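Local coordinates for protein phenylacetaldehyde dehydrogenase (Burkholderia cenocepacia, PDB 4O5H) that probably oxidises phenylacetaldehyde to phenylacetate with NAD+ as the electron acceptor, as a member of the aldehyde dehydrogenase family, at residues A[332-337]-A[398-403]; A[320-325]-A[404-409]. One frame throughout, in Å; residues are numbered along the deposited sequence.

Contact 1: residues A[332-337]-A[398-403]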
# COMPACT_ATOMS: atom_id res chain seq x y z
N GLY A 332 -41.76 -1.82 12.52
CA GLY A 332 -41.55 -1.23 13.84
C GLY A 332 -40.25 -0.43 13.95
O GLY A 332 -40.22 0.65 14.54
N VAL A 333 -39.17 -0.96 13.40
CA VAL A 333 -37.91 -0.23 13.45
C VAL A 333 -37.98 1.09 12.63
O VAL A 333 -37.66 2.16 13.13
CB VAL A 333 -36.74 -1.10 13.00
CG1 VAL A 333 -35.46 -0.28 12.92
CG2 VAL A 333 -36.53 -2.24 13.98
N ILE A 334 -38.46 1.01 11.40
CA ILE A 334 -38.51 2.16 10.54
C ILE A 334 -39.48 3.24 11.05
O ILE A 334 -39.19 4.46 10.98
CB ILE A 334 -38.79 1.75 9.07
CG1 ILE A 334 -38.03 2.61 8.12
CG2 ILE A 334 -40.26 1.86 8.73
CD1 ILE A 334 -36.52 2.41 8.23
N GLU A 335 -40.61 2.83 11.58
CA GLU A 335 -41.54 3.77 12.18
C GLU A 335 -40.81 4.55 13.27
O GLU A 335 -40.86 5.78 13.29
CB GLU A 335 -42.72 3.01 12.71
CG GLU A 335 -43.76 3.79 13.49
CD GLU A 335 -44.51 2.91 14.51
OE1 GLU A 335 -44.00 2.58 15.62
OE2 GLU A 335 -45.64 2.55 14.18
N ARG A 336 -40.08 3.84 14.11
CA ARG A 336 -39.33 4.49 15.18
C ARG A 336 -38.21 5.39 14.65
O ARG A 336 -38.00 6.48 15.19
CB ARG A 336 -38.75 3.46 16.14
CG ARG A 336 -39.79 2.78 17.02
CD ARG A 336 -39.17 1.53 17.64
NE ARG A 336 -40.02 0.95 18.67
CZ ARG A 336 -41.08 0.20 18.41
NH1 ARG A 336 -41.46 -0.07 17.16
NH2 ARG A 336 -41.79 -0.29 19.42
N VAL A 337 -37.48 4.94 13.63
CA VAL A 337 -36.39 5.75 13.04
C VAL A 337 -36.91 7.06 12.43
O VAL A 337 -36.33 8.12 12.63
CB VAL A 337 -35.63 4.94 11.97
CG1 VAL A 337 -34.72 5.82 11.16
CG2 VAL A 337 -34.87 3.77 12.61
N PRO A 398 -32.99 15.78 8.11
CA PRO A 398 -32.72 14.37 8.21
C PRO A 398 -33.79 13.65 7.42
O PRO A 398 -34.97 13.89 7.63
CB PRO A 398 -32.85 14.06 9.69
CG PRO A 398 -32.61 15.35 10.37
CD PRO A 398 -33.14 16.40 9.44
N THR A 399 -33.36 12.77 6.52
CA THR A 399 -34.22 12.18 5.54
C THR A 399 -34.13 10.66 5.54
O THR A 399 -33.03 10.08 5.55
CB THR A 399 -33.86 12.76 4.17
OG1 THR A 399 -34.09 14.16 4.20
CG2 THR A 399 -34.70 12.17 3.09
N VAL A 400 -35.29 10.00 5.59
CA VAL A 400 -35.35 8.54 5.52
C VAL A 400 -36.19 8.14 4.32
O VAL A 400 -37.36 8.54 4.21
CB VAL A 400 -36.01 7.95 6.78
CG1 VAL A 400 -36.10 6.42 6.69
CG2 VAL A 400 -35.19 8.35 8.01
N LEU A 401 -35.58 7.40 3.41
CA LEU A 401 -36.23 6.94 2.20
C LEU A 401 -36.52 5.46 2.28
O LEU A 401 -35.66 4.66 2.65
CB LEU A 401 -35.34 7.22 0.99
CG LEU A 401 -34.96 8.69 0.72
CD1 LEU A 401 -34.04 8.82 -0.47
CD2 LEU A 401 -36.23 9.50 0.50
N VAL A 402 -37.76 5.11 1.91
CA VAL A 402 -38.21 3.72 1.81
C VAL A 402 -38.75 3.45 0.41
O VAL A 402 -38.84 4.34 -0.42
CB VAL A 402 -39.27 3.37 2.86
CG1 VAL A 402 -38.69 3.57 4.25
CG2 VAL A 402 -40.54 4.19 2.68
N ASP A 403 -39.08 2.19 0.15
CA ASP A 403 -39.51 1.73 -1.17
C ASP A 403 -38.39 1.90 -2.15
O ASP A 403 -38.60 2.14 -3.35
CB ASP A 403 -40.76 2.47 -1.69
CG ASP A 403 -41.99 2.28 -0.80
OD1 ASP A 403 -42.06 1.29 -0.07
OD2 ASP A 403 -42.89 3.13 -0.89
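Three branched aliphatic residues, Ile334, Val400 and Val402, interlock with a fourth, Val337, where helix 330-343 lies against strand 399-402. Val400 is the central bump. Its two methyls diverge into the groove between Ile334 and Val337, one helical turn apart: CG1 of Val400 meets CD1 of Ile334 at 4.3 Å, and CG2 of Val400 meets CG1 of Val337 at 4.1 Å. With CG1 anti to the backbone N (chi1 179°) and CG2 beside it, the fork straddles the two helix residues. The Val337 and Val400 side chains cross nearly at a right angle. The longer Ile334 fills the complementary hollow between Val400 and Val402. Its CG1 lies 4.0 Å from CG1 of Val402, the two side chains sliding past each other in opposite senses. Beta-branched residues suit both partners, being broad close to the backbone when the axes are 10.3 Å apart. The helix runs roughly antiparallel to the strand (152°), as expected where a helix returns across a parallel sheet in an alpha/beta fold. On another face of the helix, Arg336 NH1 donates to Gly332 O (3.0 Å), the oxygen lying in the guanidinium plane, while its NE pairs with Asp299. The helix spreads over the next strand as well, Ile334 resting on Ala422 and Val337 on Leu420, and Val337 also meets Ala302 of the adjoining helix 298-310.

Contact 2: residues A[320-325]-A[404-409]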
# COMPACT_ATOMS: atom_id res chain seq x y z
N GLY A 320 -23.80 4.91 8.22
CA GLY A 320 -24.69 3.78 7.99
C GLY A 320 -25.82 4.16 7.06
O GLY A 320 -26.95 4.36 7.49
N SER A 321 -25.51 4.23 5.78
CA SER A 321 -26.39 4.83 4.81
C SER A 321 -27.40 3.90 4.16
O SER A 321 -28.35 4.37 3.53
CB SER A 321 -25.55 5.56 3.73
OG SER A 321 -24.62 4.70 3.13
N ARG A 322 -27.21 2.60 4.33
CA ARG A 322 -28.18 1.59 3.90
C ARG A 322 -28.58 0.72 5.07
O ARG A 322 -27.74 0.02 5.61
CB ARG A 322 -27.59 0.68 2.81
CG ARG A 322 -27.17 1.39 1.55
CD ARG A 322 -26.62 0.43 0.52
NE ARG A 322 -25.33 -0.11 0.89
CZ ARG A 322 -24.94 -1.37 0.71
NH1 ARG A 322 -25.77 -2.33 0.32
NH2 ARG A 322 -23.70 -1.70 1.05
N ALA A 323 -29.87 0.71 5.43
CA ALA A 323 -30.32 -0.13 6.51
C ALA A 323 -31.08 -1.31 5.93
O ALA A 323 -32.02 -1.13 5.17
CB ALA A 323 -31.17 0.64 7.48
N TYR A 324 -30.63 -2.51 6.26
CA TYR A 324 -31.32 -3.73 5.89
C TYR A 324 -31.84 -4.34 7.18
O TYR A 324 -31.07 -4.77 8.04
CB TYR A 324 -30.36 -4.67 5.15
CG TYR A 324 -29.89 -4.07 3.85
CD1 TYR A 324 -30.74 -3.99 2.76
CD2 TYR A 324 -28.61 -3.53 3.73
CE1 TYR A 324 -30.31 -3.42 1.57
CE2 TYR A 324 -28.17 -2.95 2.56
CZ TYR A 324 -29.02 -2.89 1.48
OH TYR A 324 -28.60 -2.31 0.32
N ILE A 325 -33.16 -4.39 7.30
CA ILE A 325 -33.79 -4.79 8.54
C ILE A 325 -34.71 -5.99 8.30
O ILE A 325 -35.48 -6.00 7.35
CB ILE A 325 -34.66 -3.65 9.09
CG1 ILE A 325 -33.80 -2.41 9.30
CG2 ILE A 325 -35.35 -4.07 10.37
CD1 ILE A 325 -34.62 -1.12 9.24
N THR A 404 -37.17 1.78 -1.66
CA THR A 404 -35.99 1.86 -2.52
C THR A 404 -35.62 0.48 -3.02
O THR A 404 -36.04 -0.52 -2.47
CB THR A 404 -34.80 2.42 -1.77
OG1 THR A 404 -34.61 1.68 -0.56
CG2 THR A 404 -35.01 3.89 -1.43
N THR A 405 -34.83 0.43 -4.10
CA THR A 405 -34.30 -0.84 -4.62
C THR A 405 -32.79 -0.69 -4.87
O THR A 405 -32.28 0.43 -4.98
CB THR A 405 -34.93 -1.21 -5.97
OG1 THR A 405 -34.55 -0.21 -6.92
CG2 THR A 405 -36.45 -1.27 -5.88
N GLN A 406 -32.11 -1.82 -5.03
CA GLN A 406 -30.66 -1.81 -5.22
C GLN A 406 -30.24 -1.10 -6.51
O GLN A 406 -29.11 -0.66 -6.61
CB GLN A 406 -30.08 -3.24 -5.20
CG GLN A 406 -30.28 -3.96 -3.86
CD GLN A 406 -29.50 -3.33 -2.72
OE1 GLN A 406 -30.08 -2.78 -1.77
NE2 GLN A 406 -28.16 -3.38 -2.82
N ALA A 407 -31.15 -0.97 -7.46
CA ALA A 407 -30.82 -0.28 -8.71
C ALA A 407 -30.80 1.24 -8.60
O ALA A 407 -30.32 1.91 -9.50
CB ALA A 407 -31.82 -0.70 -9.80
N MET A 408 -31.38 1.81 -7.56
CA MET A 408 -31.53 3.27 -7.53
C MET A 408 -30.24 3.97 -7.20
O MET A 408 -29.44 3.46 -6.41
CB MET A 408 -32.56 3.67 -6.48
CG MET A 408 -33.96 3.18 -6.78
SD MET A 408 -35.09 3.81 -5.53
CE MET A 408 -36.62 3.06 -6.10
N ARG A 409 -30.05 5.16 -7.74
CA ARG A 409 -28.82 5.96 -7.46
C ARG A 409 -28.60 6.22 -5.97
O ARG A 409 -27.47 6.11 -5.50
CB ARG A 409 -28.86 7.29 -8.17
CG ARG A 409 -28.94 7.17 -9.67
CD ARG A 409 -28.73 8.51 -10.33
NE ARG A 409 -27.43 9.03 -9.94
CZ ARG A 409 -27.09 10.31 -9.98
NH1 ARG A 409 -27.94 11.22 -10.42
NH2 ARG A 409 -25.88 10.68 -9.57
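The phenol of Tyr324 and the amide of Gln406 approach from opposite directions and join in a short hydrogen bond, with Tyr324 OH donating to Gln406 OE1 at 2.6 Å. The oxygen comes to the ring at its edge, in the ring plane, and the hydroxyl in turn lies in the carbonyl plane on a lone pair, at a C=O...O angle of 115°. Ring and amide are nevertheless turned 52° from each other. A bend at chi2 (-67°) brings the glutamine amide round to the tyrosine. The same hydroxyl also accepts a hydrogen bond from NH1 of Arg322, two residues back along the strand, at 2.8 Å. Tyrosine suits this place because its rigid ring carries a group that both gives and takes a hydrogen bond, while the rest of the side chain touches Met423. The strand belongs to the mainly parallel sheet of the aldehyde dehydrogenase catalytic domain, and the residues facing it lie in the loop that follows strand 399-402. That loop is shaped by a type I turn, Met408 N bonding to Thr405 O at 3.1 Å, and Met408 is the N-cap of helix 409-412. Farther out, the Arg322 guanidinium is held by the carbonyls of Leu434 and Ala435, at the end of helix 428-436, and by Lys287 O. Gln406 NE2 donates to Asp437 OD2, which fixes which way round the amide sits.

Contacts 1 and 2 both reach the same sheet, through strands 399-402 and 320-326, their centres 12 Å apart, and the chain connects them directly: strand 320-326 leads into helix 330-343, and Asp403 is followed at once by Thr404. Contact 1 is thus nested within the loop that contact 2 closes. They also touch in space. Ile325 CD1 packs 4.1 Å from Ile334 CD1 and 3.9 Å from Val333 CG1, carrying the apolar layer of contact 1 under the helix to the strand of contact 2, while Met408 CE lies 3.5 Å from Asp403 O. One contact is purely apolar, the other polar. The sodium ion is bound by Val51, Asp119 and Asp212, none of which lies in either contact.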